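Local coordinates for Iron(3+)-hydroxamate-binding protein FhuD (Bacillus subtilis subsp. subtilis, PDB 3G9Q) that captures iron(3+)-hydroxamate complexes such as ferrichrome and hands them to the membrane-bound permease of the FhuCBGD ABC transporter, at residues G26-L31 / P72-V77; G169-K174 / E259-F264; D209-G214 / S229-L234. One frame throughout, in Å; residues are numbered along the deposited sequence.

Interaction 1. Residues G26-L31 / P72-V77; sequences GYFKTL and PDLIIV
The ring of Phe28 is the flat group that meets the strand, and it does so obliquely: Leu74 and Ile76 approach it neither squarely over a face nor in its plane. A third neighbour is the ring of Phe111, from helix 106-115, whose plane is turned about 45° against that of Phe28. This is helix-on-sheet packing in the N-terminal part of the binding protein, where helix 25-31 follows strand 17-19 and lies against a four-stranded, all-parallel sheet of the order 35-37, 17-19, 74-78, 94-97.

The contact is carried by three buried, apolar side chains. Phe28 CE1 lies 4.5 Å from Leu74 CD2, and on the other flank of the ring Phe28 CE2 comes to 4.3 Å from Ile76 CG2. Leu74 and Ile76 stand two residues apart on strand 74-78, so both direct CB toward the helix, and the end of the phenyl ring faces the two branches, CE1 toward Leu74 and CE2 toward Ile76. The helix and strand backbones stay well apart, with 10.5 Å between the CA atoms of Phe28 and Ile76; the side chains span that gap. In Phe28 the CG is anti to the carbonyl carbon (chi1 -76°), which leads the ring out from the helix to the sheet. These are loose van der Waals contacts burying little area, and the apolar filling is shared with the neighbouring strand: Leu74 also touches Val17 and Ile76 touches Val19.

On the helix side, Tyr27 and Leu31 pack on Leu108 of helix 106-115, while Thr30 turns to helix 255-270. Within the helix Gly26 O accepts two bonds: one from Thr30 N, the other from Thr30 OG1 at 2.9 Å, with the hydroxyl tilted 18° from the carbonyl plane.

Interaction 2. Residues G169-K174 / E259-F264; sequences GSIIYK and EGQLEF
Ile171 meets both Leu262 and Gln261 from across the gap between two helices, and the apolar part of the contact comes first. Ile171 CG2 lies 4.0 Å from Leu262 CD1, one methyl against another, with the two side chains meeting at a slant. In Ile171 the CG2 branch is roughly anti to the backbone N, with CG1 beside that N (chi1 -35°), which turns the CG2 methyl to Leu262 and leaves CG1 to run beside Gln261. The helices come fairly close here: the CA atoms of Ile171 and Leu262 are 7.2 Å apart.

Against the polar residue, Ile171 has only its hydrocarbon to offer. Gln261 is extended beyond CG, and its side chain and that of Ile171 cross at about a right angle, the end of Gln261 lying near CG1 of Ile171 in a van der Waals contact.

Backbone hydrogen bonds within the helices include Tyr173 N to Gly169 O at 3.0 Å and Glu263 N to Glu259 O at 3.1 Å; residues 171-174 form a wider, pi-type turn. Glu259 of helix 255-270 reaches helix 118-143, with a salt bridge to Lys131 and a bond from Trp124 NE1.

Ile171 also touches Leu258 and Ile265, so it sits among residues spaced three, four and seven apart on helix 255-270: a single knob-in-hole contact joining helix 169-175 to helix 255-270.

Interaction 3. Residues D209-G214 / S229-L234; sequences DYIFAG and SIWKNL
Trp231 reaches across from the short helix 229-232 to touch Ile211 and Ala213 with the far end of its indole. From CB the side chain leaves with CG anti to the backbone N (chi1 161°), and this carries the ring system toward the strand although the CA and CB themselves lie well back. The five-membered ring stops short of residues 209-214; contact begins only on the benzo ring. CZ2 of Trp231 comes to 4.2 Å from Ala213 CB. One atom further, CH2 of Trp231 is 3.6 Å from the same Ala213 CB, which approaches the ring obliquely. That same CH2 has Ile211 CG2 at 4.1 Å, this time at the ring edge and close to its plane.

The two partners are two residues apart on strand 210-215 and both direct CB toward the tryptophan. The ring end comes up to the methyl of Ala213, while Ile211 and Trp231 run past each other in opposite directions. All three residues are buried and the contact is wholly apolar. Leu234 N bonds back to Trp231 O at 3.1 Å, and Leu234 is the N-cap of helix 235-238.

Around the indole stand Phe226, with its ring turned about 55° to it, Leu203 of helix 203-206 and Val242 of strand 242-244, which runs parallel beside strand 210-215 in the mixed sheet.

Overall arrangement
Along the chain interaction 1 comes first, and the segments of interaction 3 both fall between those of interaction 2. The contacts run across the molecule: the centres of interactions 1 and 2 are about 24 Å apart, those of 2 and 3 about 19 Å, and those of 1 and 3 about 39 Å, on opposite sides of the chain's centre. Interaction 1 belongs to the parallel sheet, interaction 3 to the mixed sheet. Helix 255-270 bridges them: Thr30 touches it at one end, while Phe264 meets Phe212 on strand 210-215. This matches the two-lobed design of the family, in which a long helix, here 118-143, joins the lobes and the siderophore is expected between them.

Interaction 1. Residues G26-L31 / P72-V77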
ATOM      1  N   GLY A  26       1.156   7.770  -7.106  1.00 33.82           N
ATOM      2  CA  GLY A  26       1.313   6.652  -8.025  1.00 35.53           C
ATOM      3  C   GLY A  26       0.171   6.462  -9.023  1.00 37.36           C
ATOM      4  O   GLY A  26       0.369   5.860 -10.081  1.00 32.48           O
ATOM      5  N   TYR A  27      -1.023   6.959  -8.689  1.00 37.82           N
ATOM      6  CA  TYR A  27      -2.191   6.849  -9.574  1.00 48.73           C
ATOM      7  C   TYR A  27      -2.041   7.715 -10.821  1.00 48.68           C
ATOM      8  O   TYR A  27      -2.288   7.268 -11.940  1.00 46.04           O
ATOM      9  CB  TYR A  27      -3.492   7.271  -8.858  1.00 37.48           C
ATOM     10  CG  TYR A  27      -4.020   6.269  -7.863  1.00 40.68           C
ATOM     11  CD1 TYR A  27      -3.546   6.251  -6.562  1.00 35.39           C
ATOM     12  CD2 TYR A  27      -4.955   5.312  -8.233  1.00 30.50           C
ATOM     13  CE1 TYR A  27      -3.980   5.312  -5.657  1.00 30.86           C
ATOM     14  CE2 TYR A  27      -5.396   4.360  -7.332  1.00 24.81           C
ATOM     15  CZ  TYR A  27      -4.906   4.364  -6.044  1.00 38.49           C
ATOM     16  OH  TYR A  27      -5.325   3.421  -5.122  1.00 47.04           O
ATOM     17  N   PHE A  28      -1.644   8.964 -10.607  1.00 54.39           N
ATOM     18  CA  PHE A  28      -1.474   9.918 -11.685  1.00 48.43           C
ATOM     19  C   PHE A  28      -0.239   9.531 -12.494  1.00 50.51           C
ATOM     20  O   PHE A  28      -0.198   9.730 -13.707  1.00 46.80           O
ATOM     21  CB  PHE A  28      -1.359  11.334 -11.097  1.00 49.07           C
ATOM     22  CG  PHE A  28      -2.685  11.909 -10.630  1.00 47.87           C
ATOM     23  CD1 PHE A  28      -3.393  12.795 -11.424  1.00 46.60           C
ATOM     24  CD2 PHE A  28      -3.249  11.518  -9.421  1.00 53.05           C
ATOM     25  CE1 PHE A  28      -4.642  13.275 -11.024  1.00 43.31           C
ATOM     26  CE2 PHE A  28      -4.498  11.995  -9.021  1.00 43.92           C
ATOM     27  CZ  PHE A  28      -5.190  12.870  -9.823  1.00 47.00           C
ATOM     28  N   LYS A  29       0.760   8.960 -11.826  1.00 44.35           N
ATOM     29  CA  LYS A  29       1.967   8.531 -12.519  1.00 44.90           C
ATOM     30  C   LYS A  29       1.557   7.440 -13.508  1.00 41.70           C
ATOM     31  O   LYS A  29       1.918   7.489 -14.682  1.00 45.68           O
ATOM     32  CB  LYS A  29       3.012   7.998 -11.523  1.00 48.26           C
ATOM     33  CG  LYS A  29       4.362   7.666 -12.141  1.00 40.38           C
ATOM     34  CD  LYS A  29       4.958   8.860 -12.832  1.00 38.73           C
ATOM     35  CE  LYS A  29       5.955   8.399 -13.873  1.00 49.79           C
ATOM     36  NZ  LYS A  29       6.300   9.501 -14.816  1.00 63.07           N
ATOM     37  N   THR A  30       0.788   6.461 -13.045  1.00 35.09           N
ATOM     38  CA  THR A  30       0.347   5.398 -13.945  1.00 51.25           C
ATOM     39  C   THR A  30      -0.415   5.986 -15.142  1.00 52.29           C
ATOM     40  O   THR A  30      -0.141   5.638 -16.290  1.00 53.33           O
ATOM     41  CB  THR A  30      -0.556   4.362 -13.232  1.00 43.34           C
ATOM     42  OG1 THR A  30       0.154   3.796 -12.128  1.00 49.43           O
ATOM     43  CG2 THR A  30      -0.933   3.234 -14.187  1.00 42.39           C
ATOM     44  N   LEU A  31      -1.358   6.886 -14.876  1.00 50.56           N
ATOM     45  CA  LEU A  31      -2.138   7.501 -15.942  1.00 54.22           C
ATOM     46  C   LEU A  31      -1.282   8.376 -16.870  1.00 60.13           C
ATOM     47  O   LEU A  31      -1.660   8.641 -18.017  1.00 63.28           O
ATOM     48  CB  LEU A  31      -3.290   8.325 -15.341  1.00 47.57           C
ATOM     49  CG  LEU A  31      -4.635   7.681 -14.957  1.00 36.24           C
ATOM     50  CD1 LEU A  31      -4.576   6.190 -14.994  1.00 17.17           C
ATOM     51  CD2 LEU A  31      -5.032   8.192 -13.581  1.00 33.22           C
ATOM     52  N   PRO A  72      -0.140  25.314 -10.601  1.00 55.08           N
ATOM     53  CA  PRO A  72      -0.841  24.125 -11.088  1.00 56.66           C
ATOM     54  C   PRO A  72      -2.169  24.429 -11.749  1.00 52.80           C
ATOM     55  O   PRO A  72      -2.794  25.459 -11.470  1.00 47.93           O
ATOM     56  CB  PRO A  72      -1.027  23.310  -9.819  1.00 54.75           C
ATOM     57  CG  PRO A  72      -1.348  24.378  -8.824  1.00 50.92           C
ATOM     58  CD  PRO A  72      -0.297  25.433  -9.136  1.00 56.57           C
ATOM     59  N   ASP A  73      -2.590  23.523 -12.624  1.00 40.03           N
ATOM     60  CA  ASP A  73      -3.867  23.662 -13.303  1.00 54.25           C
ATOM     61  C   ASP A  73      -4.866  22.707 -12.644  1.00 53.48           C
ATOM     62  O   ASP A  73      -6.025  22.612 -13.048  1.00 55.82           O
ATOM     63  CB  ASP A  73      -3.749  23.388 -14.826  1.00 59.83           C
ATOM     64  CG  ASP A  73      -3.153  22.016 -15.158  1.00 57.21           C
ATOM     65  OD1 ASP A  73      -3.426  21.034 -14.438  1.00 65.84           O
ATOM     66  OD2 ASP A  73      -2.429  21.913 -16.166  1.00 53.19           O
ATOM     67  N   LEU A  74      -4.396  22.006 -11.619  1.00 54.52           N
ATOM     68  CA  LEU A  74      -5.218  21.071 -10.859  1.00 57.71           C
ATOM     69  C   LEU A  74      -4.532  20.659  -9.540  1.00 60.25           C
ATOM     70  O   LEU A  74      -3.337  20.331  -9.520  1.00 55.84           O
ATOM     71  CB  LEU A  74      -5.537  19.818 -11.687  1.00 42.57           C
ATOM     72  CG  LEU A  74      -6.337  18.736 -10.957  1.00 33.33           C
ATOM     73  CD1 LEU A  74      -7.798  19.139 -10.877  1.00 35.42           C
ATOM     74  CD2 LEU A  74      -6.192  17.423 -11.700  1.00 40.61           C
ATOM     75  N   ILE A  75      -5.300  20.684  -8.446  1.00 53.24           N
ATOM     76  CA  ILE A  75      -4.812  20.314  -7.116  1.00 44.58           C
ATOM     77  C   ILE A  75      -5.604  19.162  -6.533  1.00 42.99           C
ATOM     78  O   ILE A  75      -6.830  19.148  -6.600  1.00 39.14           O
ATOM     79  CB  ILE A  75      -4.944  21.467  -6.107  1.00 41.34           C
ATOM     80  CG1 ILE A  75      -4.057  22.617  -6.522  1.00 36.69           C
ATOM     81  CG2 ILE A  75      -4.510  20.999  -4.728  1.00 18.02           C
ATOM     82  CD1 ILE A  75      -2.526  22.372  -6.575  1.00 56.02           C
ATOM     83  N   ILE A  76      -4.921  18.186  -5.962  1.00 35.95           N
ATOM     84  CA  ILE A  76      -5.670  17.115  -5.348  1.00 45.43           C
ATOM     85  C   ILE A  76      -5.256  16.945  -3.890  1.00 42.52           C
ATOM     86  O   ILE A  76      -4.073  16.849  -3.578  1.00 39.27           O
ATOM     87  CB  ILE A  76      -5.545  15.784  -6.142  1.00 48.79           C
ATOM     88  CG1 ILE A  76      -6.193  14.672  -5.337  1.00 37.04           C
ATOM     89  CG2 ILE A  76      -4.099  15.457  -6.465  1.00 41.52           C
ATOM     90  CD1 ILE A  76      -5.405  14.031  -4.156  1.00 82.41           C
ATOM     91  N   VAL A  77      -6.239  16.950  -2.991  1.00 40.44           N
ATOM     92  CA  VAL A  77      -5.973  16.790  -1.559  1.00 49.71           C
ATOM     93  C   VAL A  77      -7.049  15.965  -0.881  1.00 49.75           C
ATOM     94  O   VAL A  77      -8.155  15.835  -1.395  1.00 54.21           O
ATOM     95  CB  VAL A  77      -5.961  18.134  -0.824  1.00 59.24           C
ATOM     96  CG1 VAL A  77      -4.777  18.970  -1.267  1.00 74.55           C
ATOM     97  CG2 VAL A  77      -7.270  18.871  -1.091  1.00 70.34           C
TER

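Interaction 2. Residues G169-K174 / E259-F264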
ATOM      1  N   GLY A 169      -2.456  -6.882   2.790  1.00 36.04           N
ATOM      2  CA  GLY A 169      -3.591  -7.691   3.189  1.00 39.41           C
ATOM      3  C   GLY A 169      -4.521  -8.064   2.051  1.00 40.83           C
ATOM      4  O   GLY A 169      -4.788  -9.243   1.841  1.00 35.20           O
ATOM      5  N   SER A 170      -5.016  -7.080   1.302  1.00 42.07           N
ATOM      6  CA  SER A 170      -5.930  -7.390   0.210  1.00 47.25           C
ATOM      7  C   SER A 170      -5.220  -8.184  -0.879  1.00 50.73           C
ATOM      8  O   SER A 170      -5.856  -8.952  -1.598  1.00 48.25           O
ATOM      9  CB  SER A 170      -6.554  -6.110  -0.380  1.00 51.47           C
ATOM     10  OG  SER A 170      -5.680  -5.431  -1.276  1.00 60.04           O
ATOM     11  N   ILE A 171      -3.904  -8.019  -0.990  1.00 51.19           N
ATOM     12  CA  ILE A 171      -3.141  -8.744  -2.011  1.00 53.94           C
ATOM     13  C   ILE A 171      -3.089 -10.238  -1.677  1.00 59.79           C
ATOM     14  O   ILE A 171      -3.491 -11.112  -2.467  1.00 56.18           O
ATOM     15  CB  ILE A 171      -1.656  -8.243  -2.112  1.00 50.74           C
ATOM     16  CG1 ILE A 171      -1.565  -6.734  -1.847  1.00 60.14           C
ATOM     17  CG2 ILE A 171      -1.097  -8.564  -3.482  1.00 26.08           C
ATOM     18  CD1 ILE A 171      -2.380  -5.797  -2.778  1.00 71.55           C
ATOM     19  N   ILE A 172      -2.584 -10.507  -0.479  1.00 56.75           N
ATOM     20  CA  ILE A 172      -2.394 -11.856   0.033  1.00 50.98           C
ATOM     21  C   ILE A 172      -3.646 -12.684   0.310  1.00 50.36           C
ATOM     22  O   ILE A 172      -3.699 -13.873  -0.035  1.00 47.46           O
ATOM     23  CB  ILE A 172      -1.527 -11.791   1.295  1.00 40.60           C
ATOM     24  CG1 ILE A 172      -0.106 -11.383   0.872  1.00 27.59           C
ATOM     25  CG2 ILE A 172      -1.600 -13.091   2.047  1.00 27.27           C
ATOM     26  CD1 ILE A 172       0.716 -12.507   0.262  1.00 70.66           C
ATOM     27  N   TYR A 173      -4.659 -12.070   0.907  1.00 37.67           N
ATOM     28  CA  TYR A 173      -5.847 -12.824   1.231  1.00 38.59           C
ATOM     29  C   TYR A 173      -6.966 -12.796   0.208  1.00 41.67           C
ATOM     30  O   TYR A 173      -7.887 -13.600   0.307  1.00 47.04           O
ATOM     31  CB  TYR A 173      -6.365 -12.394   2.604  1.00 35.89           C
ATOM     32  CG  TYR A 173      -5.392 -12.657   3.734  1.00 46.89           C
ATOM     33  CD1 TYR A 173      -4.979 -11.622   4.576  1.00 48.17           C
ATOM     34  CD2 TYR A 173      -4.864 -13.938   3.958  1.00 51.92           C
ATOM     35  CE1 TYR A 173      -4.069 -11.845   5.608  1.00 44.87           C
ATOM     36  CE2 TYR A 173      -3.947 -14.171   4.995  1.00 40.47           C
ATOM     37  CZ  TYR A 173      -3.560 -13.113   5.809  1.00 50.97           C
ATOM     38  OH  TYR A 173      -2.658 -13.316   6.826  1.00 56.57           O
ATOM     39  N   LYS A 174      -6.890 -11.899  -0.778  1.00 49.98           N
ATOM     40  CA  LYS A 174      -7.934 -11.803  -1.812  1.00 55.03           C
ATOM     41  C   LYS A 174      -7.429 -12.069  -3.233  1.00 56.61           C
ATOM     42  O   LYS A 174      -7.964 -12.929  -3.930  1.00 52.77           O
ATOM     43  CB  LYS A 174      -8.599 -10.420  -1.814  1.00 62.65           C
ATOM     44  CG  LYS A 174      -9.298  -9.998  -0.544  1.00 65.34           C
ATOM     45  CD  LYS A 174     -10.133  -8.745  -0.796  1.00 70.05           C
ATOM     46  CE  LYS A 174     -11.354  -9.054  -1.677  1.00 74.48           C
ATOM     47  NZ  LYS A 174     -12.219 -10.128  -1.080  1.00 70.57           N
ATOM     48  N   GLU A 259       2.279  -3.025  -7.435  1.00 46.98           N
ATOM     49  CA  GLU A 259       3.149  -3.838  -8.275  1.00 49.15           C
ATOM     50  C   GLU A 259       4.414  -4.209  -7.513  1.00 48.61           C
ATOM     51  O   GLU A 259       4.817  -5.372  -7.506  1.00 53.58           O
ATOM     52  CB  GLU A 259       3.511  -3.099  -9.566  1.00 50.99           C
ATOM     53  CG  GLU A 259       2.520  -3.345 -10.702  1.00 56.95           C
ATOM     54  CD  GLU A 259       2.958  -2.727 -12.024  1.00 51.19           C
ATOM     55  OE1 GLU A 259       2.756  -1.506 -12.226  1.00 46.65           O
ATOM     56  OE2 GLU A 259       3.515  -3.472 -12.850  1.00 49.68           O
ATOM     57  N   GLY A 260       5.030  -3.224  -6.865  1.00 42.25           N
ATOM     58  CA  GLY A 260       6.236  -3.479  -6.095  1.00 45.11           C
ATOM     59  C   GLY A 260       6.009  -4.438  -4.935  1.00 45.09           C
ATOM     60  O   GLY A 260       6.858  -5.289  -4.635  1.00 40.12           O
ATOM     61  N   GLN A 261       4.861  -4.294  -4.274  1.00 40.06           N
ATOM     62  CA  GLN A 261       4.500  -5.158  -3.149  1.00 36.65           C
ATOM     63  C   GLN A 261       4.229  -6.591  -3.594  1.00 30.71           C
ATOM     64  O   GLN A 261       4.608  -7.524  -2.900  1.00 36.60           O
ATOM     65  CB  GLN A 261       3.259  -4.622  -2.425  1.00 33.55           C
ATOM     66  CG  GLN A 261       3.402  -3.219  -1.886  1.00 33.49           C
ATOM     67  CD  GLN A 261       2.128  -2.716  -1.243  1.00 43.25           C
ATOM     68  OE1 GLN A 261       2.097  -1.620  -0.683  1.00 49.98           O
ATOM     69  NE2 GLN A 261       1.066  -3.511  -1.321  1.00 38.13           N
ATOM     70  N   LEU A 262       3.572  -6.771  -4.740  1.00 38.11           N
ATOM     71  CA  LEU A 262       3.274  -8.115  -5.221  1.00 38.02           C
ATOM     72  C   LEU A 262       4.539  -8.819  -5.635  1.00 34.75           C
ATOM     73  O   LEU A 262       4.607 -10.036  -5.568  1.00 40.79           O
ATOM     74  CB  LEU A 262       2.298  -8.101  -6.403  1.00 36.42           C
ATOM     75  CG  LEU A 262       1.949  -9.485  -6.998  1.00 22.24           C
ATOM     76  CD1 LEU A 262       1.429 -10.434  -5.929  1.00 23.51           C
ATOM     77  CD2 LEU A 262       0.903  -9.321  -8.084  1.00 31.05           C
ATOM     78  N   GLU A 263       5.539  -8.060  -6.071  1.00 43.26           N
ATOM     79  CA  GLU A 263       6.810  -8.660  -6.476  1.00 49.39           C
ATOM     80  C   GLU A 263       7.498  -9.176  -5.206  1.00 47.51           C
ATOM     81  O   GLU A 263       7.959 -10.319  -5.147  1.00 47.40           O
ATOM     82  CB  GLU A 263       7.685  -7.618  -7.185  1.00 52.46           C
ATOM     83  CG  GLU A 263       8.931  -8.172  -7.891  1.00 76.27           C
ATOM     84  CD  GLU A 263       9.867  -7.055  -8.405  1.00 89.64           C
ATOM     85  OE1 GLU A 263       9.397  -6.170  -9.170  1.00 90.38           O
ATOM     86  OE2 GLU A 263      11.074  -7.064  -8.045  1.00 89.38           O
ATOM     87  N   PHE A 264       7.539  -8.339  -4.177  1.00 41.78           N
ATOM     88  CA  PHE A 264       8.164  -8.743  -2.932  1.00 40.50           C
ATOM     89  C   PHE A 264       7.471  -9.952  -2.297  1.00 39.52           C
ATOM     90  O   PHE A 264       8.144 -10.843  -1.778  1.00 38.20           O
ATOM     91  CB  PHE A 264       8.178  -7.580  -1.949  1.00 36.71           C
ATOM     92  CG  PHE A 264       8.555  -7.981  -0.561  1.00 38.22           C
ATOM     93  CD1 PHE A 264       9.844  -8.369  -0.265  1.00 39.28           C
ATOM     94  CD2 PHE A 264       7.609  -7.994   0.451  1.00 42.29           C
ATOM     95  CE1 PHE A 264      10.186  -8.764   1.020  1.00 42.89           C
ATOM     96  CE2 PHE A 264       7.945  -8.390   1.740  1.00 41.53           C
ATOM     97  CZ  PHE A 264       9.236  -8.774   2.020  1.00 40.16           C
TER

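Interaction 3. Residues D209-G214 / S229-L234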
ATOM      1  N   ASP A 209       2.348 -20.418   8.877  1.00 48.30           N
ATOM      2  CA  ASP A 209       3.481 -21.121   8.263  1.00 45.85           C
ATOM      3  C   ASP A 209       4.485 -20.127   7.695  1.00 46.48           C
ATOM      4  O   ASP A 209       5.696 -20.334   7.786  1.00 46.48           O
ATOM      5  CB  ASP A 209       2.953 -22.036   7.151  1.00 48.14           C
ATOM      6  CG  ASP A 209       2.010 -23.115   7.683  1.00 52.75           C
ATOM      7  OD1 ASP A 209       2.508 -24.083   8.292  1.00 57.46           O
ATOM      8  OD2 ASP A 209       0.779 -22.996   7.514  1.00 47.43           O
ATOM      9  N   TYR A 210       3.968 -19.058   7.092  1.00 45.49           N
ATOM     10  CA  TYR A 210       4.810 -17.999   6.539  1.00 53.41           C
ATOM     11  C   TYR A 210       4.400 -16.673   7.160  1.00 46.95           C
ATOM     12  O   TYR A 210       3.217 -16.426   7.384  1.00 41.45           O
ATOM     13  CB  TYR A 210       4.682 -17.911   5.017  1.00 51.38           C
ATOM     14  CG  TYR A 210       5.152 -19.147   4.297  1.00 58.12           C
ATOM     15  CD1 TYR A 210       4.328 -20.275   4.205  1.00 46.68           C
ATOM     16  CD2 TYR A 210       6.424 -19.199   3.720  1.00 41.62           C
ATOM     17  CE1 TYR A 210       4.753 -21.428   3.558  1.00 48.11           C
ATOM     18  CE2 TYR A 210       6.862 -20.349   3.067  1.00 43.17           C
ATOM     19  CZ  TYR A 210       6.021 -21.462   2.990  1.00 60.69           C
ATOM     20  OH  TYR A 210       6.441 -22.613   2.344  1.00 67.67           O
ATOM     21  N   ILE A 211       5.382 -15.822   7.434  1.00 45.93           N
ATOM     22  CA  ILE A 211       5.099 -14.539   8.046  1.00 47.17           C
ATOM     23  C   ILE A 211       5.828 -13.359   7.434  1.00 43.66           C
ATOM     24  O   ILE A 211       7.009 -13.434   7.119  1.00 45.53           O
ATOM     25  CB  ILE A 211       5.447 -14.553   9.534  1.00 46.83           C
ATOM     26  CG1 ILE A 211       4.848 -15.795  10.203  1.00 54.51           C
ATOM     27  CG2 ILE A 211       4.922 -13.274  10.180  1.00 52.68           C
ATOM     28  CD1 ILE A 211       3.371 -16.036  10.173  1.00 85.90           C
ATOM     29  N   PHE A 212       5.107 -12.264   7.259  1.00 45.15           N
ATOM     30  CA  PHE A 212       5.695 -11.043   6.732  1.00 44.23           C
ATOM     31  C   PHE A 212       5.684 -10.076   7.907  1.00 41.18           C
ATOM     32  O   PHE A 212       4.679  -9.423   8.155  1.00 51.77           O
ATOM     33  CB  PHE A 212       4.836 -10.478   5.598  1.00 46.39           C
ATOM     34  CG  PHE A 212       5.064 -11.134   4.277  1.00 39.84           C
ATOM     35  CD1 PHE A 212       4.218 -12.129   3.823  1.00 27.53           C
ATOM     36  CD2 PHE A 212       6.152 -10.776   3.496  1.00 36.77           C
ATOM     37  CE1 PHE A 212       4.460 -12.758   2.610  1.00 43.61           C
ATOM     38  CE2 PHE A 212       6.393 -11.399   2.289  1.00 36.18           C
ATOM     39  CZ  PHE A 212       5.548 -12.393   1.844  1.00 38.42           C
ATOM     40  N   ALA A 213       6.778  -9.984   8.642  1.00 42.25           N
ATOM     41  CA  ALA A 213       6.778  -9.087   9.785  1.00 50.00           C
ATOM     42  C   ALA A 213       7.727  -7.919   9.644  1.00 54.87           C
ATOM     43  O   ALA A 213       8.704  -7.971   8.890  1.00 60.95           O
ATOM     44  CB  ALA A 213       7.093  -9.852  11.055  1.00 47.73           C
ATOM     45  N   GLY A 214       7.430  -6.857  10.382  1.00 48.59           N
ATOM     46  CA  GLY A 214       8.274  -5.685  10.343  1.00 44.16           C
ATOM     47  C   GLY A 214       7.757  -4.625  11.284  1.00 49.32           C
ATOM     48  O   GLY A 214       6.683  -4.783  11.871  1.00 46.73           O
ATOM     49  N   SER A 229      12.095 -14.657  23.022  1.00 77.72           N
ATOM     50  CA  SER A 229      12.335 -16.074  22.831  1.00 74.15           C
ATOM     51  C   SER A 229      11.119 -16.744  22.216  1.00 69.20           C
ATOM     52  O   SER A 229      11.237 -17.774  21.556  1.00 67.85           O
ATOM     53  CB  SER A 229      12.666 -16.718  24.179  1.00 74.34           C
ATOM     54  OG  SER A 229      11.652 -16.451  25.140  1.00 67.79           O
ATOM     55  N   ILE A 230       9.954 -16.143  22.435  1.00 67.07           N
ATOM     56  CA  ILE A 230       8.702 -16.681  21.925  1.00 67.75           C
ATOM     57  C   ILE A 230       8.544 -16.482  20.406  1.00 72.55           C
ATOM     58  O   ILE A 230       7.912 -17.300  19.726  1.00 73.98           O
ATOM     59  CB  ILE A 230       7.495 -16.078  22.705  1.00 69.01           C
ATOM     60  CG1 ILE A 230       6.631 -15.219  21.792  1.00 74.02           C
ATOM     61  CG2 ILE A 230       7.991 -15.283  23.909  1.00 52.65           C
ATOM     62  CD1 ILE A 230       5.579 -15.994  21.016  1.00 70.10           C
ATOM     63  N   TRP A 231       9.122 -15.408  19.873  1.00 71.20           N
ATOM     64  CA  TRP A 231       9.061 -15.143  18.439  1.00 57.59           C
ATOM     65  C   TRP A 231      10.088 -15.994  17.715  1.00 60.16           C
ATOM     66  O   TRP A 231       9.794 -16.579  16.677  1.00 62.19           O
ATOM     67  CB  TRP A 231       9.334 -13.665  18.144  1.00 51.67           C
ATOM     68  CG  TRP A 231       9.723 -13.409  16.716  1.00 50.28           C
ATOM     69  CD1 TRP A 231      10.987 -13.404  16.197  1.00 47.44           C
ATOM     70  CD2 TRP A 231       8.838 -13.189  15.612  1.00 59.01           C
ATOM     71  NE1 TRP A 231      10.944 -13.196  14.839  1.00 40.36           N
ATOM     72  CE2 TRP A 231       9.639 -13.062  14.454  1.00 54.16           C
ATOM     73  CE3 TRP A 231       7.444 -13.086  15.488  1.00 63.61           C
ATOM     74  CZ2 TRP A 231       9.090 -12.840  13.187  1.00 55.60           C
ATOM     75  CZ3 TRP A 231       6.899 -12.865  14.224  1.00 49.02           C
ATOM     76  CH2 TRP A 231       7.723 -12.744  13.094  1.00 50.61           C
ATOM     77  N   LYS A 232      11.297 -16.055  18.261  1.00 56.55           N
ATOM     78  CA  LYS A 232      12.355 -16.834  17.646  1.00 57.65           C
ATOM     79  C   LYS A 232      11.981 -18.308  17.594  1.00 61.10           C
ATOM     80  O   LYS A 232      12.402 -19.045  16.705  1.00 64.59           O
ATOM     81  CB  LYS A 232      13.662 -16.628  18.415  1.00 58.65           C
ATOM     82  CG  LYS A 232      14.166 -15.187  18.321  1.00 68.41           C
ATOM     83  CD  LYS A 232      15.635 -15.018  18.732  1.00 70.09           C
ATOM     84  CE  LYS A 232      15.818 -15.021  20.241  1.00 75.72           C
ATOM     85  NZ  LYS A 232      17.245 -14.826  20.614  1.00 77.81           N
ATOM     86  N   ASN A 233      11.157 -18.724  18.539  1.00 60.94           N
ATOM     87  CA  ASN A 233      10.728 -20.103  18.623  1.00 62.72           C
ATOM     88  C   ASN A 233       9.556 -20.475  17.701  1.00 68.54           C
ATOM     89  O   ASN A 233       9.259 -21.661  17.518  1.00 69.01           O
ATOM     90  CB  ASN A 233      10.378 -20.410  20.070  1.00 65.49           C
ATOM     91  CG  ASN A 233       9.864 -21.803  20.252  1.00 69.51           C
ATOM     92  OD1 ASN A 233      10.459 -22.769  19.764  1.00 74.42           O
ATOM     93  ND2 ASN A 233       8.758 -21.927  20.968  1.00 64.24           N
ATOM     94  N   LEU A 234       8.892 -19.469  17.131  1.00 64.50           N
ATOM     95  CA  LEU A 234       7.776 -19.717  16.226  1.00 55.53           C
ATOM     96  C   LEU A 234       8.270 -20.583  15.084  1.00 57.57           C
ATOM     97  O   LEU A 234       9.385 -20.397  14.586  1.00 52.60           O
ATOM     98  CB  LEU A 234       7.214 -18.413  15.651  1.00 56.37           C
ATOM     99  CG  LEU A 234       6.453 -17.482  16.593  1.00 53.21           C
ATOM    100  CD1 LEU A 234       6.036 -16.226  15.851  1.00 44.80           C
ATOM    101  CD2 LEU A 234       5.250 -18.204  17.145  1.00 54.97           C
TER